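Local coordinates for protein C-domain type II peptide synthetase (Streptomyces globisporus, PDB 4ZNM) that is a condensation-domain protein of a type II peptide synthetase and belongs to the CoA-dependent acyltransferase clan, at residues A275-L279 and D444-L449; D69-H74 and D171-L175; P41-H47 and E402-P407; A206-A210 and T342-P346; A243-F247 and R396-Q400. All blocks are in the same frame, centred on the assembly; numbering follows the deposited sequence.

Overall arrangement
The chain builds two lobes around separate mixed sheets. Contact 2 pairs helices 60-73 and 162-180 beside the six-stranded sheet; contact 1 pairs helices 268-284 and 435-454 beside the five-stranded one, their centres about 41 Å apart. Contacts 3 and 5, their centres about 16 Å apart, touch through Trp244 and Ser404 and share the loop from strand 388-392 of the first sheet to strand 410-416 of the second, which ties the lobes together. Contact 5 touches contact 1 through Phe247 and Leu446. Contact 4, its centre at least 30 Å from those of the others, sits on the surface. Along the chain, contact 2 closes before contacts 4, 5 and 1 open with alternating segments; contact 3 spans contacts 2, 4 and 5.

Contact 1. Residues A275-L279 and D444-L449; sequences AYQVL and DYLDVL
Ala275 O takes its regular helical hydrogen bond from Leu279 N at 2.9 Å, and Val448 CG1 of the other helix rests against the same oxygen, 3.5 Å away. The rest of what passes between 275-279 and 444-449 is mostly apolar packing. Ala275 is the small residue at the closest backbone approach, opposite Leu449, and its CB sits 3.9 Å from Leu449 CD1. Val448 splits its two methyls between partners: CG1 meets Val278 CG1 as well as Ala275, while CG2 faces Leu279 CD1. Leu279 in turn forks over the start of the other segment, with CD1 3.7 Å from Asp444 CB and CD2 3.7 Å from Tyr445 CB. Tyr445 swings its CG anti to the backbone N (chi1 174°), which carries the ring back over helix 268-284. There the edge of the ring, not a face, does the touching: CE1 lies 3.6 Å from Tyr276 N, which is in the ring plane, and the Tyr445 hydroxyl goes on to hydrogen-bond Met272 O one turn earlier. The two tyrosine side chains cross at roughly a right angle, CE1 of Tyr445 against CB of Tyr276 at 4.0 Å. The short helix axes approach to 9.0 Å at 117° between their directions. All the touching residues but Asp444 are buried. Phe441, from an earlier turn of helix 435-454, adds to the interface against Tyr276 and Leu279. The helices pack against the five-stranded sheet: Trp412 meets both tyrosine rings, Phe371 stacks on Tyr276, and Ser369 holds the Tyr276 hydroxyl.

Contact 2. Residues D69-H74 and D171-L175; sequences DVVVRH and DLLNL
A histidine-carboxylate hydrogen bond, His74 to Asp171, with Arg73 as a second donor, is the polar centre of this helix pair. His74 NE2 gives its hydrogen to Asp171 OD2 at 2.7 Å, running nearly along the C-O axis, and the ring is almost coplanar with the carboxylate (8° between planes). Arg73 arrives differently. Its NE bonds the same OD2 at 2.8 Å in a salt bridge, coming from above the carboxylate plane, with guanidinium and carboxylate 88° apart. A water joins in, donating to OD2 and accepting from Arg73 NH2, so three groups grip one oxygen. Arg73 and His74 open the RHExLRT sequence motif of condensation domains, here at the C-terminal end of helix 60-73, and Asp171 of helix 162-180 pins both side chains. Arg73 CG lies over one face of the His74 ring, 3.6 Å above it, and the chain runs on extended to NE, while its NH2 also bonds Pro188 O. Toward Leu175 the contact turns apolar: Leu175 CD1 sits 3.8 Å from Asp69 CB. The Asp69 carboxylate itself forms a salt bridge with Arg179, one turn beyond Leu175.

Contact 3. Residues P41-H47 and E402-P407; sequences PFGPMYH and EGSDIP
Asp405 N donates to Met45 O at 2.8 Å, meeting the oxygen from above the carbonyl plane, and His47 ND1 shares a hydrogen bond with Ser404 OG at 3.0 Å. A water backs up this pairing, donating to both His47 O and Asp405 O. The imidazole reaches the serine because CG of His47 lies between its backbone N and carbonyl carbon (chi1 47°), and in this pose the ring also carries Met45 O over one face. Its other nitrogen, NE2, is bonded to Thr127 O. Outside these bonds the packing begins. Met45, here selenomethionine, bends its chain until CE is 3.3 Å from Gly403 O. The Tyr46 ring presents its edge to the backbone, CD1 lying 3.4 Å from Asp405 O, and its CE1 leans on Pro407 CD; one face is covered by Pro41 CB. Pro41 CD then touches Pro407 CB at 3.9 Å. Residues 41-47 also bind the family's HHxxxD motif, through Gly43 O to His156 and the Tyr46 backbone to His157. The bonding between loops thus uses backbone, hydroxyl and imidazole groups, not a charge pair, while the Asp405 charge turns to Lys240, probably offsetting the cost of its burial.

Contact 4. Residues A206-A210 and T342-P346; sequences APRVA and THELP
Thr342, the last residue of helix 339-342, has its carbonyl O 3.9 Å from Arg208 NH1, only a loose approach; the Thr342 hydroxyl turns back to Gly338 O. His343 follows, the first residue to leave the helix. Its carbonyl carbon lies 3.5 Å from Arg208 NH1 near the guanidinium plane, while its O is taken by Trp216 NE1 and its ring stacks on Phe215, both farther along helix 207-219. At Glu344 the chain supplies the real anchor: NH1 of Arg208 donates to Glu344 O at 3.0 Å. The bond is bent, with 145° at the hydrogen, and the donor stands well above the carbonyl plane. Arg208 gets there from the first turn of its helix by a folded path, CG tucked between backbone N and carbonyl carbon (chi1 68°) and the chain kinked again at chi3. The contact joins the N-terminal end of helix 207-219 to the short linker between helices 339-342 and 347-350, at the surface. The acid group of Glu344 points elsewhere, to Ser295 and Asn312. Leu345 next sends CD2 back toward the helix, 3.8 Å from Arg208 NH1, the two side chains passing in opposite directions. The same methyl reaches Val209 CG1 at 4.3 Å, and the leucine also packs on Ser212, Lys213 and Trp216, one and two turns on.

Contact 5. Residues A243-F247 and R396-Q400; sequences AWQRF and RQLSQ
Two backbone hydrogen bonds pair Trp244 with Gln400: Trp244 N to Gln400 O at 2.9 Å, and Gln400 N to Trp244 O, also 2.9 Å. Both are nearly straight and lie in the carbonyl planes, the pattern of an antiparallel hydrogen-bonded pair; it is a single bridge, and 396-400 otherwise runs as loop. A third bond comes from a side chain: Arg246 NE donates to Leu398 O at 3.2 Å, the oxygen lying exactly in the guanidinium plane. The two guanidinium groups stack, Arg246 flat on Arg396 with centres 3.3 Å apart and planes at 25°. Arg246 bends at chi2 (-79°), which turns its head back over the strand, and Trp244 CB fills the opposite face of its guanidinium. Arg246 NH2 and Arg396 NH2 lie 2.8 Å apart, two donors that cannot bond each other. The ionic part is Glu125: both NH2 groups form salt bridges to its OE2, and this shared carboxylate probably balances the charge of the pair; Asn122 OD1 also bonds Arg396 NH2. Among van der Waals contacts, Gln400 CB sits 3.5 Å from Arg246 NH2 and Ser399 CB comes to 3.3 Å from Trp244 O. Strand 242-249 is one edge of the five-stranded sheet, bonded on its inner side to strand 422-429, and the loop 396-400 closes on its outer edge. Helix 110-125 of the other lobe flanks this edge through Glu125 and Asn122, also accepting Gln400 NE2 at Asn122 O, while Gln245 and Phe247 pack on helix 435-454, and Gln245 NE2 bonds Tyr428 OH and Asp435 O.

Contact 1. Residues A275-L279 and D444-L449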
# COMPACT_ATOMS: atom_id res chain seq x y z
N ALA A 275 -9.93 16.44 2.83
CA ALA A 275 -8.96 17.52 2.66
C ALA A 275 -8.27 17.40 1.29
O ALA A 275 -7.92 18.41 0.66
CB ALA A 275 -7.92 17.51 3.75
N TYR A 276 -8.05 16.17 0.83
CA TYR A 276 -7.44 15.97 -0.51
C TYR A 276 -8.37 16.49 -1.60
O TYR A 276 -7.94 17.12 -2.58
CB TYR A 276 -7.12 14.49 -0.74
CG TYR A 276 -6.30 14.25 -1.98
CD1 TYR A 276 -5.12 14.93 -2.17
CD2 TYR A 276 -6.71 13.35 -2.95
CE1 TYR A 276 -4.36 14.73 -3.29
CE2 TYR A 276 -5.94 13.12 -4.08
CZ TYR A 276 -4.75 13.81 -4.22
OH TYR A 276 -3.95 13.64 -5.31
N GLN A 277 -9.65 16.25 -1.42
CA GLN A 277 -10.63 16.73 -2.39
C GLN A 277 -10.65 18.23 -2.43
O GLN A 277 -10.71 18.85 -3.52
CB GLN A 277 -12.01 16.19 -2.06
CG GLN A 277 -12.07 14.70 -2.21
CD GLN A 277 -13.46 14.15 -2.09
OE1 GLN A 277 -14.18 14.01 -3.08
NE2 GLN A 277 -13.86 13.83 -0.88
N VAL A 278 -10.58 18.84 -1.25
CA VAL A 278 -10.52 20.30 -1.16
C VAL A 278 -9.27 20.78 -1.90
O VAL A 278 -9.33 21.75 -2.66
CB VAL A 278 -10.55 20.79 0.30
CG1 VAL A 278 -10.33 22.28 0.39
CG2 VAL A 278 -11.89 20.49 0.92
N LEU A 279 -8.15 20.12 -1.68
CA LEU A 279 -6.91 20.49 -2.36
C LEU A 279 -7.05 20.39 -3.88
O LEU A 279 -6.66 21.30 -4.58
CB LEU A 279 -5.76 19.59 -1.93
CG LEU A 279 -4.41 19.81 -2.63
CD1 LEU A 279 -3.80 21.16 -2.26
CD2 LEU A 279 -3.47 18.70 -2.28
N ASP A 444 1.19 21.88 0.21
CA ASP A 444 -0.16 22.44 0.02
C ASP A 444 -1.22 21.58 0.71
O ASP A 444 -2.18 22.09 1.29
CB ASP A 444 -0.51 22.55 -1.47
CG ASP A 444 0.31 23.61 -2.21
OD1 ASP A 444 0.96 24.47 -1.57
OD2 ASP A 444 0.29 23.57 -3.46
N TYR A 445 -1.06 20.27 0.60
CA TYR A 445 -1.98 19.35 1.27
C TYR A 445 -1.93 19.52 2.79
O TYR A 445 -2.97 19.59 3.44
CB TYR A 445 -1.70 17.87 0.91
CG TYR A 445 -2.58 16.92 1.71
CD1 TYR A 445 -3.91 16.73 1.39
CD2 TYR A 445 -2.08 16.26 2.81
CE1 TYR A 445 -4.74 15.91 2.13
CE2 TYR A 445 -2.91 15.42 3.57
CZ TYR A 445 -4.24 15.25 3.23
OH TYR A 445 -5.06 14.41 3.98
N LEU A 446 -0.74 19.59 3.37
CA LEU A 446 -0.66 19.67 4.83
C LEU A 446 -1.25 20.98 5.34
O LEU A 446 -1.86 21.04 6.43
CB LEU A 446 0.80 19.50 5.32
CG LEU A 446 1.31 18.08 5.10
CD1 LEU A 446 2.83 17.95 5.41
CD2 LEU A 446 0.51 17.07 5.93
N ASP A 447 -1.10 22.03 4.54
CA ASP A 447 -1.67 23.33 4.88
C ASP A 447 -3.21 23.30 4.76
O ASP A 447 -3.91 23.81 5.63
CB ASP A 447 -1.09 24.43 3.97
CG ASP A 447 -1.60 25.82 4.32
OD1 ASP A 447 -1.17 26.36 5.36
OD2 ASP A 447 -2.44 26.36 3.55
N VAL A 448 -3.74 22.70 3.69
CA VAL A 448 -5.20 22.58 3.53
C VAL A 448 -5.78 21.83 4.74
O VAL A 448 -6.75 22.28 5.37
CB VAL A 448 -5.56 21.88 2.22
CG1 VAL A 448 -6.99 21.35 2.24
CG2 VAL A 448 -5.39 22.83 1.06
N LEU A 449 -5.15 20.70 5.07
CA LEU A 449 -5.62 19.85 6.16
C LEU A 449 -5.61 20.61 7.48
O LEU A 449 -6.57 20.54 8.25
CB LEU A 449 -4.76 18.58 6.27
CG LEU A 449 -5.05 17.63 7.42
CD1 LEU A 449 -6.45 17.08 7.29
CD2 LEU A 449 -4.03 16.50 7.44

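Contact 2. Residues D69-H74 and D171-L175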
# COMPACT_ATOMS: atom_id res chain seq x y z
N ASP A 69 10.70 -21.41 6.58
CA ASP A 69 9.42 -21.95 7.08
C ASP A 69 8.25 -21.11 6.59
O ASP A 69 7.19 -21.65 6.22
CB ASP A 69 9.38 -21.96 8.62
CG ASP A 69 10.32 -22.96 9.26
OD1 ASP A 69 10.78 -23.88 8.55
OD2 ASP A 69 10.57 -22.86 10.50
N VAL A 70 8.44 -19.80 6.57
CA VAL A 70 7.34 -18.88 6.27
C VAL A 70 7.05 -18.85 4.78
O VAL A 70 5.94 -18.54 4.36
CB VAL A 70 7.61 -17.46 6.83
CG1 VAL A 70 8.57 -16.65 5.95
CG2 VAL A 70 6.30 -16.70 6.98
N VAL A 71 8.05 -19.22 3.97
CA VAL A 71 7.85 -19.35 2.53
C VAL A 71 7.15 -20.68 2.23
O VAL A 71 6.28 -20.73 1.36
CB VAL A 71 9.17 -19.25 1.78
CG1 VAL A 71 8.98 -19.64 0.31
CG2 VAL A 71 9.70 -17.79 1.87
N VAL A 72 7.50 -21.73 2.96
CA VAL A 72 6.82 -23.01 2.77
C VAL A 72 5.36 -22.82 3.18
O VAL A 72 4.47 -23.36 2.54
CB VAL A 72 7.45 -24.12 3.57
CG1 VAL A 72 6.54 -25.33 3.58
CG2 VAL A 72 8.85 -24.47 3.01
N ARG A 73 5.13 -22.06 4.24
CA ARG A 73 3.80 -21.86 4.80
C ARG A 73 2.81 -21.16 3.85
O ARG A 73 1.63 -21.49 3.85
CB ARG A 73 3.93 -21.03 6.07
CG ARG A 73 2.63 -20.59 6.70
CD ARG A 73 2.89 -20.04 8.09
NE ARG A 73 1.68 -19.46 8.65
CZ ARG A 73 0.79 -20.11 9.38
NH1 ARG A 73 0.97 -21.39 9.71
NH2 ARG A 73 -0.29 -19.46 9.81
N HIS A 74 3.30 -20.21 3.08
CA HIS A 74 2.44 -19.35 2.25
C HIS A 74 2.73 -19.54 0.76
O HIS A 74 3.76 -19.08 0.24
CB HIS A 74 2.62 -17.88 2.62
CG HIS A 74 2.18 -17.56 4.01
ND1 HIS A 74 0.86 -17.61 4.40
CD2 HIS A 74 2.89 -17.19 5.11
CE1 HIS A 74 0.77 -17.31 5.68
NE2 HIS A 74 1.99 -17.04 6.13
N ASP A 171 4.13 -14.35 11.60
CA ASP A 171 4.39 -15.76 11.40
C ASP A 171 5.88 -16.06 11.57
O ASP A 171 6.25 -17.05 12.19
CB ASP A 171 3.93 -16.17 10.01
CG ASP A 171 2.39 -16.24 9.88
OD1 ASP A 171 1.66 -15.90 10.85
OD2 ASP A 171 1.94 -16.66 8.78
N LEU A 172 6.72 -15.22 10.98
CA LEU A 172 8.17 -15.44 11.00
C LEU A 172 8.72 -15.49 12.41
O LEU A 172 9.45 -16.40 12.77
CB LEU A 172 8.89 -14.34 10.24
CG LEU A 172 10.41 -14.33 10.38
CD1 LEU A 172 10.96 -15.55 9.67
CD2 LEU A 172 10.99 -13.05 9.82
N LEU A 173 8.36 -14.48 13.21
CA LEU A 173 8.89 -14.40 14.56
C LEU A 173 8.28 -15.45 15.49
O LEU A 173 8.93 -15.91 16.43
CB LEU A 173 8.69 -12.97 15.09
CG LEU A 173 9.52 -11.99 14.20
CD1 LEU A 173 9.40 -10.61 14.74
CD2 LEU A 173 10.99 -12.34 14.14
N ASN A 174 7.06 -15.88 15.19
CA ASN A 174 6.45 -17.00 15.92
C ASN A 174 7.15 -18.32 15.60
O ASN A 174 7.50 -19.07 16.49
CB ASN A 174 4.96 -17.08 15.57
CG ASN A 174 4.27 -18.28 16.19
OD1 ASN A 174 4.48 -19.42 15.80
ND2 ASN A 174 3.39 -18.00 17.14
N LEU A 175 7.36 -18.59 14.31
CA LEU A 175 8.03 -19.83 13.91
C LEU A 175 9.49 -19.85 14.45
O LEU A 175 10.01 -20.90 14.84
CB LEU A 175 8.02 -19.98 12.38
CG LEU A 175 6.59 -20.19 11.83
CD1 LEU A 175 6.59 -20.06 10.35
CD2 LEU A 175 5.99 -21.58 12.25
O HOH W 1 -0.74 -16.88 8.89

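Contact 3. Residues P41-H47 and E402-P407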
# COMPACT_ATOMS: atom_id res chain seq x y z
N PRO A 41 4.45 -3.40 -12.97
CA PRO A 41 4.03 -4.33 -11.92
C PRO A 41 4.57 -5.75 -12.02
O PRO A 41 4.57 -6.42 -11.00
CB PRO A 41 2.50 -4.34 -12.05
CG PRO A 41 2.20 -3.74 -13.38
CD PRO A 41 3.32 -2.83 -13.74
N PHE A 42 5.04 -6.19 -13.20
CA PHE A 42 5.64 -7.50 -13.29
C PHE A 42 7.16 -7.40 -13.42
O PHE A 42 7.86 -8.37 -13.70
CB PHE A 42 4.99 -8.28 -14.45
CG PHE A 42 3.52 -8.42 -14.25
CD1 PHE A 42 3.03 -9.42 -13.44
CD2 PHE A 42 2.64 -7.48 -14.77
CE1 PHE A 42 1.68 -9.53 -13.18
CE2 PHE A 42 1.27 -7.59 -14.54
CZ PHE A 42 0.79 -8.61 -13.73
N GLY A 43 7.68 -6.20 -13.19
CA GLY A 43 9.10 -5.99 -13.13
C GLY A 43 9.63 -6.09 -11.69
O GLY A 43 8.86 -6.20 -10.72
N PRO A 44 10.94 -6.00 -11.53
CA PRO A 44 11.64 -6.28 -10.26
C PRO A 44 11.57 -5.12 -9.28
O PRO A 44 12.05 -5.32 -8.18
CB PRO A 44 13.08 -6.52 -10.69
CG PRO A 44 13.24 -5.70 -11.95
CD PRO A 44 11.88 -5.69 -12.64
N MSE A 45 11.00 -3.97 -9.64
CA MSE A 45 10.86 -2.89 -8.66
C MSE A 45 9.45 -2.81 -8.07
O MSE A 45 9.16 -1.94 -7.23
CB MSE A 45 11.27 -1.54 -9.28
CG MSE A 45 12.71 -1.46 -9.74
SE MSE A 45 14.00 -1.74 -8.21
CE MSE A 45 13.66 -0.06 -7.26
N TYR A 46 8.55 -3.69 -8.49
CA TYR A 46 7.19 -3.60 -7.97
C TYR A 46 7.12 -4.48 -6.72
O TYR A 46 6.65 -5.63 -6.73
CB TYR A 46 6.14 -4.01 -9.02
CG TYR A 46 4.75 -3.78 -8.56
CD1 TYR A 46 4.25 -2.49 -8.44
CD2 TYR A 46 3.93 -4.84 -8.24
CE1 TYR A 46 2.96 -2.25 -8.04
CE2 TYR A 46 2.63 -4.61 -7.80
CZ TYR A 46 2.16 -3.32 -7.71
OH TYR A 46 0.88 -3.07 -7.27
N HIS A 47 7.67 -3.93 -5.64
CA HIS A 47 7.77 -4.65 -4.39
C HIS A 47 7.26 -3.81 -3.24
O HIS A 47 6.90 -2.64 -3.40
CB HIS A 47 9.22 -5.10 -4.12
CG HIS A 47 10.25 -4.04 -4.34
ND1 HIS A 47 10.17 -2.79 -3.75
CD2 HIS A 47 11.39 -4.04 -5.08
CE1 HIS A 47 11.23 -2.07 -4.11
NE2 HIS A 47 11.99 -2.81 -4.90
N GLU A 402 14.59 6.54 -5.86
CA GLU A 402 14.26 5.44 -6.76
C GLU A 402 13.90 4.19 -5.98
O GLU A 402 14.79 3.43 -5.58
CB GLU A 402 15.41 5.13 -7.71
CG GLU A 402 15.02 4.13 -8.81
CD GLU A 402 15.83 4.29 -10.10
OE1 GLU A 402 17.07 4.52 -10.00
OE2 GLU A 402 15.23 4.17 -11.21
N GLY A 403 12.61 3.96 -5.78
CA GLY A 403 12.13 2.94 -4.87
C GLY A 403 11.05 2.07 -5.45
O GLY A 403 11.00 1.86 -6.67
N SER A 404 10.17 1.59 -4.57
CA SER A 404 9.09 0.71 -5.00
C SER A 404 8.28 1.37 -6.13
O SER A 404 7.97 2.56 -6.10
CB SER A 404 8.16 0.36 -3.86
OG SER A 404 8.85 -0.26 -2.77
N ASP A 405 7.97 0.57 -7.13
CA ASP A 405 7.37 1.07 -8.36
C ASP A 405 5.88 1.43 -8.20
O ASP A 405 5.12 0.70 -7.57
CB ASP A 405 7.59 0.01 -9.45
CG ASP A 405 6.97 0.36 -10.79
OD1 ASP A 405 7.70 0.94 -11.64
OD2 ASP A 405 5.78 0.03 -11.00
N ILE A 406 5.49 2.56 -8.75
CA ILE A 406 4.09 2.88 -9.01
C ILE A 406 3.86 2.70 -10.51
O ILE A 406 4.45 3.44 -11.30
CB ILE A 406 3.72 4.30 -8.57
CG1 ILE A 406 3.81 4.44 -7.07
CG2 ILE A 406 2.25 4.66 -9.02
CD1 ILE A 406 3.67 5.89 -6.60
N PRO A 407 3.01 1.73 -10.91
CA PRO A 407 2.90 1.37 -12.33
C PRO A 407 2.67 2.58 -13.24
O PRO A 407 3.35 2.71 -14.28
CB PRO A 407 1.69 0.41 -12.36
CG PRO A 407 1.76 -0.26 -11.02
CD PRO A 407 2.21 0.83 -10.07
O HOH W 2 5.19 -1.43 -5.19

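Contact 4. Residues A206-A210 and T342-P346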
# COMPACT_ATOMS: atom_id res chain seq x y z
N ALA A 206 -22.54 -13.91 -7.90
CA ALA A 206 -23.65 -13.71 -6.98
C ALA A 206 -24.67 -12.67 -7.48
O ALA A 206 -24.32 -11.75 -8.21
CB ALA A 206 -23.11 -13.31 -5.62
N PRO A 207 -25.93 -12.78 -7.05
CA PRO A 207 -26.95 -11.87 -7.59
C PRO A 207 -26.72 -10.39 -7.28
O PRO A 207 -27.05 -9.55 -8.11
CB PRO A 207 -28.24 -12.36 -6.92
CG PRO A 207 -27.95 -13.77 -6.52
CD PRO A 207 -26.50 -13.77 -6.12
N ARG A 208 -26.14 -10.08 -6.12
CA ARG A 208 -25.88 -8.68 -5.75
C ARG A 208 -24.96 -8.00 -6.76
O ARG A 208 -24.88 -6.77 -6.80
CB ARG A 208 -25.26 -8.57 -4.36
CG ARG A 208 -23.84 -9.12 -4.24
CD ARG A 208 -23.04 -8.46 -3.11
NE ARG A 208 -22.56 -7.12 -3.46
CZ ARG A 208 -21.42 -6.86 -4.11
NH1 ARG A 208 -21.09 -5.60 -4.38
NH2 ARG A 208 -20.62 -7.84 -4.50
N VAL A 209 -24.24 -8.78 -7.55
CA VAL A 209 -23.26 -8.22 -8.45
C VAL A 209 -23.97 -7.38 -9.50
O VAL A 209 -23.57 -6.25 -9.78
CB VAL A 209 -22.40 -9.31 -9.08
CG1 VAL A 209 -21.54 -8.73 -10.22
CG2 VAL A 209 -21.52 -9.97 -8.00
N ALA A 210 -25.04 -7.93 -10.06
CA ALA A 210 -25.79 -7.23 -11.09
C ALA A 210 -26.38 -5.95 -10.50
O ALA A 210 -26.34 -4.91 -11.15
CB ALA A 210 -26.88 -8.12 -11.63
N THR A 342 -20.42 -0.59 0.17
CA THR A 342 -21.60 -1.45 0.07
C THR A 342 -21.65 -2.14 -1.28
O THR A 342 -21.98 -3.32 -1.39
CB THR A 342 -22.90 -0.66 0.26
OG1 THR A 342 -22.97 -0.23 1.62
CG2 THR A 342 -24.14 -1.51 -0.07
N HIS A 343 -21.30 -1.40 -2.32
CA HIS A 343 -21.41 -1.93 -3.68
C HIS A 343 -20.07 -2.29 -4.26
O HIS A 343 -19.94 -2.40 -5.49
CB HIS A 343 -22.09 -0.92 -4.59
CG HIS A 343 -23.50 -0.64 -4.20
ND1 HIS A 343 -24.53 -1.53 -4.45
CD2 HIS A 343 -24.06 0.44 -3.60
CE1 HIS A 343 -25.67 -1.00 -4.02
NE2 HIS A 343 -25.42 0.19 -3.51
N GLU A 344 -19.09 -2.51 -3.41
CA GLU A 344 -17.73 -2.69 -3.91
C GLU A 344 -17.65 -3.85 -4.90
O GLU A 344 -18.17 -4.94 -4.66
CB GLU A 344 -16.73 -2.92 -2.78
CG GLU A 344 -15.32 -3.10 -3.32
CD GLU A 344 -14.20 -3.19 -2.26
OE1 GLU A 344 -14.50 -3.04 -1.06
OE2 GLU A 344 -13.03 -3.44 -2.64
N LEU A 345 -16.94 -3.60 -6.00
CA LEU A 345 -16.63 -4.64 -6.97
C LEU A 345 -15.15 -4.69 -7.33
O LEU A 345 -14.48 -3.65 -7.35
CB LEU A 345 -17.43 -4.42 -8.25
CG LEU A 345 -18.96 -4.54 -8.20
CD1 LEU A 345 -19.52 -4.16 -9.54
CD2 LEU A 345 -19.39 -5.95 -7.81
N PRO A 346 -14.65 -5.88 -7.68
CA PRO A 346 -13.29 -5.92 -8.24
C PRO A 346 -13.20 -5.02 -9.45
O PRO A 346 -14.00 -5.17 -10.39
CB PRO A 346 -13.09 -7.39 -8.63
CG PRO A 346 -14.30 -8.13 -8.11
CD PRO A 346 -15.37 -7.15 -7.89

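Contact 5. Residues A243-F247 and R396-Q400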
# COMPACT_ATOMS: atom_id res chain seq x y z
N ALA A 243 9.85 7.82 -7.21
CA ALA A 243 10.43 8.43 -6.04
C ALA A 243 9.33 8.57 -5.00
O ALA A 243 8.15 8.56 -5.33
CB ALA A 243 11.03 9.76 -6.36
N TRP A 244 9.75 8.72 -3.76
CA TRP A 244 8.85 8.77 -2.63
C TRP A 244 9.29 9.90 -1.71
O TRP A 244 10.50 10.04 -1.42
CB TRP A 244 8.84 7.45 -1.87
CG TRP A 244 8.30 6.31 -2.65
CD1 TRP A 244 8.98 5.48 -3.51
CD2 TRP A 244 6.93 5.87 -2.67
NE1 TRP A 244 8.12 4.54 -4.03
CE2 TRP A 244 6.86 4.76 -3.54
CE3 TRP A 244 5.77 6.30 -2.03
CZ2 TRP A 244 5.70 4.09 -3.76
CZ3 TRP A 244 4.61 5.62 -2.27
CH2 TRP A 244 4.58 4.53 -3.13
N GLN A 245 8.33 10.72 -1.29
CA GLN A 245 8.57 11.73 -0.25
C GLN A 245 7.78 11.33 0.98
O GLN A 245 6.59 11.02 0.88
CB GLN A 245 8.19 13.13 -0.74
CG GLN A 245 9.19 13.63 -1.80
CD GLN A 245 8.91 15.03 -2.30
OE1 GLN A 245 8.42 15.89 -1.56
NE2 GLN A 245 9.22 15.28 -3.59
N ARG A 246 8.44 11.33 2.12
CA ARG A 246 7.85 10.83 3.37
C ARG A 246 7.41 12.00 4.19
O ARG A 246 8.04 13.03 4.14
CB ARG A 246 8.86 10.03 4.17
CG ARG A 246 9.75 9.18 3.35
CD ARG A 246 9.06 7.92 2.92
NE ARG A 246 10.04 7.11 2.20
CZ ARG A 246 9.74 6.06 1.46
NH1 ARG A 246 8.48 5.69 1.31
NH2 ARG A 246 10.71 5.41 0.85
N PHE A 247 6.33 11.85 4.93
CA PHE A 247 5.89 12.90 5.83
C PHE A 247 5.17 12.29 7.02
O PHE A 247 4.85 11.10 7.04
CB PHE A 247 4.99 13.90 5.10
CG PHE A 247 3.70 13.31 4.63
CD1 PHE A 247 3.63 12.71 3.40
CD2 PHE A 247 2.56 13.38 5.42
CE1 PHE A 247 2.43 12.16 2.94
CE2 PHE A 247 1.35 12.85 4.95
CZ PHE A 247 1.29 12.24 3.72
N ARG A 396 8.83 7.28 8.80
CA ARG A 396 9.93 7.42 7.86
C ARG A 396 10.03 8.90 7.53
O ARG A 396 9.03 9.58 7.41
CB ARG A 396 9.69 6.59 6.59
CG ARG A 396 9.71 5.08 6.79
CD ARG A 396 9.46 4.31 5.51
NE ARG A 396 10.62 4.24 4.62
CZ ARG A 396 10.63 3.57 3.47
NH1 ARG A 396 9.56 2.91 3.08
NH2 ARG A 396 11.72 3.53 2.71
N GLN A 397 11.25 9.39 7.38
CA GLN A 397 11.46 10.80 7.12
C GLN A 397 12.34 10.95 5.89
O GLN A 397 12.30 11.95 5.17
CB GLN A 397 12.06 11.46 8.38
CG GLN A 397 11.09 11.36 9.58
CD GLN A 397 11.77 11.46 10.93
OE1 GLN A 397 12.55 12.37 11.18
NE2 GLN A 397 11.44 10.52 11.82
N LEU A 398 13.09 9.89 5.61
CA LEU A 398 14.06 9.88 4.54
C LEU A 398 13.37 9.62 3.22
O LEU A 398 12.80 8.56 3.01
CB LEU A 398 15.10 8.78 4.79
CG LEU A 398 16.57 9.03 4.49
CD1 LEU A 398 17.05 10.37 5.01
CD2 LEU A 398 17.36 7.92 5.15
N SER A 399 13.46 10.58 2.32
CA SER A 399 12.90 10.39 0.99
C SER A 399 13.78 9.44 0.14
O SER A 399 14.93 9.11 0.48
CB SER A 399 12.72 11.74 0.31
OG SER A 399 13.95 12.25 -0.15
N GLN A 400 13.19 8.98 -0.95
CA GLN A 400 13.75 7.91 -1.76
C GLN A 400 13.70 8.36 -3.21
O GLN A 400 12.61 8.64 -3.73
CB GLN A 400 12.97 6.60 -1.57
CG GLN A 400 13.14 5.56 -2.68
CD GLN A 400 14.43 4.82 -2.53
OE1 GLN A 400 15.42 5.08 -3.25
NE2 GLN A 400 14.44 3.92 -1.57